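Local coordinates for methanogen homoaconitase large subunit (Methanocaldococcus jannaschii, PDB 4KP2), which forms the iron-sulfur subunit of a broad-specificity hydro-lyase that interconverts (R)-homocitrate, cis-homoaconitate and homoisocitrate in 2-oxosuberate biosynthesis, at residues A[232-237]-A[406-411]; A[398-403]-A[410-415]. All coordinates share one frame; numbering follows the deposited sequence.

Interaction 1. Residues A[232-237]-A[406-411]; sequences AIEMGG and RNFKGR
The carboxylate of E234 reaches across to the side chains of R406 and F408, one oxygen for each. OE2 lies 3.4 Å from CD of R406, so it meets the aliphatic arm and not the charged end. NE of R406 is 4.5 Å from the same OE2 of E234: the charges are opposite and near, but too far apart for a salt bridge, and carboxylate and guanidinium planes stand 63° apart. OE1 of E234 comes looser, 4.2 Å from CZ at the far end of the F408 ring. R406 bends at both chi2 and chi3, which folds its guanidinium away from the acid. In the second shell, NE2 of H140 hydrogen-bonds OE2 of E234 and so helps hold the carboxylate, while the R406 side chain also touches H140. The F408 ring turns its edge to one face of the R411 guanidinium, CD2 lying 3.1 Å above that plane and offset toward its rim. The R406 side chain lies about 5 Å from that of C386, a predicted [4Fe-4S] ligand, which puts the contact near the probable cofactor site. E234 belongs to the short 3-10 turn 233-235 between helix 222-230 and strand 239-242, whereas R406 and F408 sit in the loop joining strands 399-402 and 418-421.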
# COMPACT_ATOMS: atom_id res chain seq x y z
N ALA A 232 1.21 -26.65 5.50
CA ALA A 232 0.89 -27.86 6.25
C ALA A 232 -0.59 -27.90 6.63
O ALA A 232 -1.23 -28.95 6.55
CB ALA A 232 1.76 -27.97 7.49
N ILE A 233 -1.12 -26.75 7.03
CA ILE A 233 -2.52 -26.65 7.43
C ILE A 233 -3.46 -26.84 6.24
O ILE A 233 -4.60 -27.28 6.39
CB ILE A 233 -2.81 -25.30 8.12
CG1 ILE A 233 -4.24 -25.24 8.66
CG2 ILE A 233 -2.54 -24.14 7.18
CD1 ILE A 233 -4.56 -26.35 9.64
N GLU A 234 -2.96 -26.53 5.04
CA GLU A 234 -3.75 -26.65 3.83
C GLU A 234 -4.04 -28.11 3.49
O GLU A 234 -4.93 -28.41 2.70
CB GLU A 234 -3.05 -25.97 2.66
CG GLU A 234 -2.64 -24.53 2.94
CD GLU A 234 -3.82 -23.63 3.23
OE1 GLU A 234 -4.92 -23.90 2.71
OE2 GLU A 234 -3.65 -22.65 3.99
N MET A 235 -3.27 -29.01 4.10
CA MET A 235 -3.49 -30.44 3.94
C MET A 235 -4.19 -31.01 5.16
O MET A 235 -4.34 -32.23 5.30
CB MET A 235 -2.15 -31.16 3.72
CG MET A 235 -1.49 -30.82 2.40
SD MET A 235 0.17 -31.51 2.25
CE MET A 235 1.03 -30.61 3.53
N GLY A 236 -4.62 -30.13 6.06
CA GLY A 236 -5.29 -30.53 7.28
C GLY A 236 -4.31 -30.79 8.40
O GLY A 236 -4.71 -31.03 9.54
N GLY A 237 -3.02 -30.73 8.08
CA GLY A 237 -1.97 -31.01 9.04
C GLY A 237 -1.97 -30.10 10.25
O GLY A 237 -2.22 -28.90 10.13
N ARG A 406 -4.06 -19.82 0.35
CA ARG A 406 -5.50 -20.05 0.34
C ARG A 406 -6.08 -19.95 -1.06
O ARG A 406 -5.59 -19.19 -1.90
CB ARG A 406 -6.22 -19.10 1.29
CG ARG A 406 -6.54 -19.70 2.65
CD ARG A 406 -5.32 -19.71 3.55
NE ARG A 406 -5.03 -18.38 4.08
CZ ARG A 406 -5.57 -17.88 5.18
NH1 ARG A 406 -6.43 -18.60 5.88
NH2 ARG A 406 -5.25 -16.65 5.59
N ASN A 407 -7.13 -20.72 -1.32
CA ASN A 407 -7.69 -20.84 -2.65
C ASN A 407 -9.22 -20.90 -2.62
O ASN A 407 -9.87 -21.06 -3.65
CB ASN A 407 -7.13 -22.10 -3.33
CG ASN A 407 -7.40 -22.13 -4.82
OD1 ASN A 407 -7.69 -21.10 -5.43
ND2 ASN A 407 -7.30 -23.31 -5.41
N PHE A 408 -9.77 -20.74 -1.42
CA PHE A 408 -11.20 -20.95 -1.19
C PHE A 408 -12.10 -19.95 -1.92
O PHE A 408 -11.68 -18.85 -2.26
CB PHE A 408 -11.48 -20.94 0.31
CG PHE A 408 -10.64 -21.91 1.09
CD1 PHE A 408 -10.39 -23.18 0.58
CD2 PHE A 408 -10.09 -21.57 2.31
CE1 PHE A 408 -9.62 -24.08 1.28
CE2 PHE A 408 -9.32 -22.46 3.01
CZ PHE A 408 -9.08 -23.72 2.50
N LYS A 409 -13.34 -20.37 -2.15
CA LYS A 409 -14.30 -19.58 -2.91
C LYS A 409 -14.69 -18.29 -2.21
O LYS A 409 -15.21 -18.30 -1.10
CB LYS A 409 -15.55 -20.42 -3.19
CG LYS A 409 -16.56 -19.75 -4.11
CD LYS A 409 -17.77 -20.64 -4.34
CE LYS A 409 -17.37 -21.98 -4.94
NZ LYS A 409 -18.53 -22.89 -5.14
N GLY A 410 -14.43 -17.16 -2.88
CA GLY A 410 -14.77 -15.86 -2.34
C GLY A 410 -13.81 -15.42 -1.25
O GLY A 410 -14.19 -14.71 -0.32
N ARG A 411 -12.55 -15.82 -1.38
CA ARG A 411 -11.54 -15.50 -0.38
C ARG A 411 -11.03 -14.07 -0.53
O ARG A 411 -10.85 -13.36 0.46
CB ARG A 411 -10.37 -16.48 -0.47
CG ARG A 411 -9.29 -16.24 0.57
CD ARG A 411 -9.30 -17.32 1.65
NE ARG A 411 -10.62 -17.50 2.24
CZ ARG A 411 -10.85 -18.26 3.31
NH1 ARG A 411 -9.85 -18.90 3.91
NH2 ARG A 411 -12.08 -18.38 3.79

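Interaction 2. Residues A[398-403]-A[410-415]; sequences EICLST and GRMGHI
M412 lays its thioether over the side chains of C400 and S402, two residues on the same side of strand 399-402. This strand lies within a parallel five-stranded sheet of order 3-2-1-4-5, between strands 317-320 and 418-421; the sheet is the beta layer of an alpha-beta-alpha three-layer sandwich, as in the aconitase family. Residues 410-415 belong to the connection from 399-402 to the edge strand 418-421, and they fold back over the strand they have just left. The CB bonds of C400 and S402 point toward that loop, and that of M412 points back at the strand; the CB bond of L401, between the two, points away from the loop, and its side chain touches S430 of helix 424-433. Beyond CG the methionine is fully extended (chi2 -173°, chi3 178°), a zigzag that carries sulfur and methyl from C400 on to S402. SD of M412 meets SG of C400 at 3.7 Å, a van der Waals contact between the sulfurs; SG of C400 also takes part in a hydrogen bond outside the two segments. CE of M412 goes one step further along and rests 3.7 Å from OG of S402, with CB of S402 equally near. All three side chains are buried. No hydrogen bond joins the two segments; they meet by van der Waals contact alone. The hydroxyl of S402 has its polar partner elsewhere, in the hydrogen bond between its OG and OG1 of T404. On the neighbouring strand, Q317 touches C400 and F319 touches S402. The M412 side chain is about 6 Å from that of C386. C400 carries SG trans to its own N (chi1 173°), which directs the thiol to SD of M412.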
# COMPACT_ATOMS: atom_id res chain seq x y z
N GLU A 398 -13.90 -12.05 -11.58
CA GLU A 398 -12.50 -11.64 -11.69
C GLU A 398 -11.56 -12.73 -11.18
O GLU A 398 -11.80 -13.34 -10.14
CB GLU A 398 -12.28 -10.33 -10.93
CG GLU A 398 -10.94 -9.68 -11.19
CD GLU A 398 -10.93 -8.21 -10.81
OE1 GLU A 398 -11.94 -7.73 -10.27
OE2 GLU A 398 -9.91 -7.54 -11.07
N ILE A 399 -10.49 -12.98 -11.93
CA ILE A 399 -9.56 -14.05 -11.61
C ILE A 399 -8.21 -13.50 -11.13
O ILE A 399 -7.65 -12.58 -11.72
CB ILE A 399 -9.33 -14.96 -12.83
CG1 ILE A 399 -10.64 -15.63 -13.25
CG2 ILE A 399 -8.28 -16.02 -12.53
CD1 ILE A 399 -10.48 -16.61 -14.39
N CYS A 400 -7.70 -14.09 -10.05
CA CYS A 400 -6.41 -13.68 -9.50
C CYS A 400 -5.43 -14.84 -9.37
O CYS A 400 -5.78 -15.91 -8.89
CB CYS A 400 -6.60 -13.02 -8.13
SG CYS A 400 -5.06 -12.66 -7.26
N LEU A 401 -4.20 -14.61 -9.82
CA LEU A 401 -3.12 -15.58 -9.64
C LEU A 401 -2.24 -15.12 -8.49
O LEU A 401 -1.55 -14.11 -8.59
CB LEU A 401 -2.30 -15.72 -10.92
CG LEU A 401 -1.11 -16.67 -10.82
CD1 LEU A 401 -1.58 -18.09 -10.54
CD2 LEU A 401 -0.28 -16.63 -12.09
N SER A 402 -2.25 -15.88 -7.39
CA SER A 402 -1.55 -15.46 -6.18
C SER A 402 -0.46 -16.43 -5.76
O SER A 402 -0.46 -17.60 -6.15
CB SER A 402 -2.55 -15.28 -5.04
OG SER A 402 -1.88 -14.90 -3.85
N THR A 403 0.48 -15.94 -4.96
CA THR A 403 1.54 -16.76 -4.39
C THR A 403 1.19 -17.13 -2.95
O THR A 403 2.04 -17.61 -2.21
CB THR A 403 2.90 -16.05 -4.42
OG1 THR A 403 2.83 -14.85 -3.65
CG2 THR A 403 3.29 -15.71 -5.85
N GLY A 410 -14.43 -17.16 -2.88
CA GLY A 410 -14.77 -15.86 -2.34
C GLY A 410 -13.81 -15.42 -1.25
O GLY A 410 -14.19 -14.71 -0.32
N ARG A 411 -12.55 -15.82 -1.38
CA ARG A 411 -11.54 -15.50 -0.38
C ARG A 411 -11.03 -14.07 -0.53
O ARG A 411 -10.85 -13.36 0.46
CB ARG A 411 -10.37 -16.48 -0.47
CG ARG A 411 -9.29 -16.24 0.57
CD ARG A 411 -9.30 -17.32 1.65
NE ARG A 411 -10.62 -17.50 2.24
CZ ARG A 411 -10.85 -18.26 3.31
NH1 ARG A 411 -9.85 -18.90 3.91
NH2 ARG A 411 -12.08 -18.38 3.79
N MET A 412 -10.80 -13.65 -1.77
CA MET A 412 -10.27 -12.32 -2.04
C MET A 412 -11.34 -11.31 -2.43
O MET A 412 -11.04 -10.28 -3.03
CB MET A 412 -9.19 -12.37 -3.12
CG MET A 412 -7.87 -12.96 -2.66
SD MET A 412 -6.58 -12.80 -3.92
CE MET A 412 -5.19 -13.53 -3.05
N GLY A 413 -12.59 -11.61 -2.09
CA GLY A 413 -13.67 -10.68 -2.36
C GLY A 413 -15.00 -11.32 -2.70
O GLY A 413 -15.59 -12.03 -1.88
N HIS A 414 -15.47 -11.08 -3.92
CA HIS A 414 -16.77 -11.57 -4.37
C HIS A 414 -16.82 -13.09 -4.34
O HIS A 414 -15.83 -13.76 -4.61
CB HIS A 414 -17.06 -11.05 -5.78
CG HIS A 414 -18.52 -11.02 -6.12
ND1 HIS A 414 -19.24 -12.15 -6.44
CD2 HIS A 414 -19.39 -9.99 -6.19
CE1 HIS A 414 -20.49 -11.82 -6.69
NE2 HIS A 414 -20.61 -10.51 -6.55
N ILE A 415 -17.99 -13.62 -4.01
CA ILE A 415 -18.17 -15.07 -3.89
C ILE A 415 -18.04 -15.77 -5.24
O ILE A 415 -17.79 -16.98 -5.31
CB ILE A 415 -19.53 -15.41 -3.23
CG1 ILE A 415 -19.54 -16.86 -2.74
CG2 ILE A 415 -20.68 -15.14 -4.20
CD1 ILE A 415 -18.48 -17.15 -1.70

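How the interactions relate
The two contacts have centres 13 Å apart and lie on the same side of the chain's centre. Along the sequence, segment 232-237 comes far earlier, followed by strand 399-402 and then the loop 406-415, whose first part serves interaction 1 and whose second part serves interaction 2; G410 and R411 belong to both. Within this shared loop CG of K409 lies 3.3 Å from O of I415. Interaction 1 joins the loop leading into strand 239-242 of the mixed sheet to the loop of the C-terminal parallel sheet, whereas interaction 2 stays within that parallel sheet, between strand 399-402 and its own connection to 418-421. Both lie near the predicted cluster ligand C386.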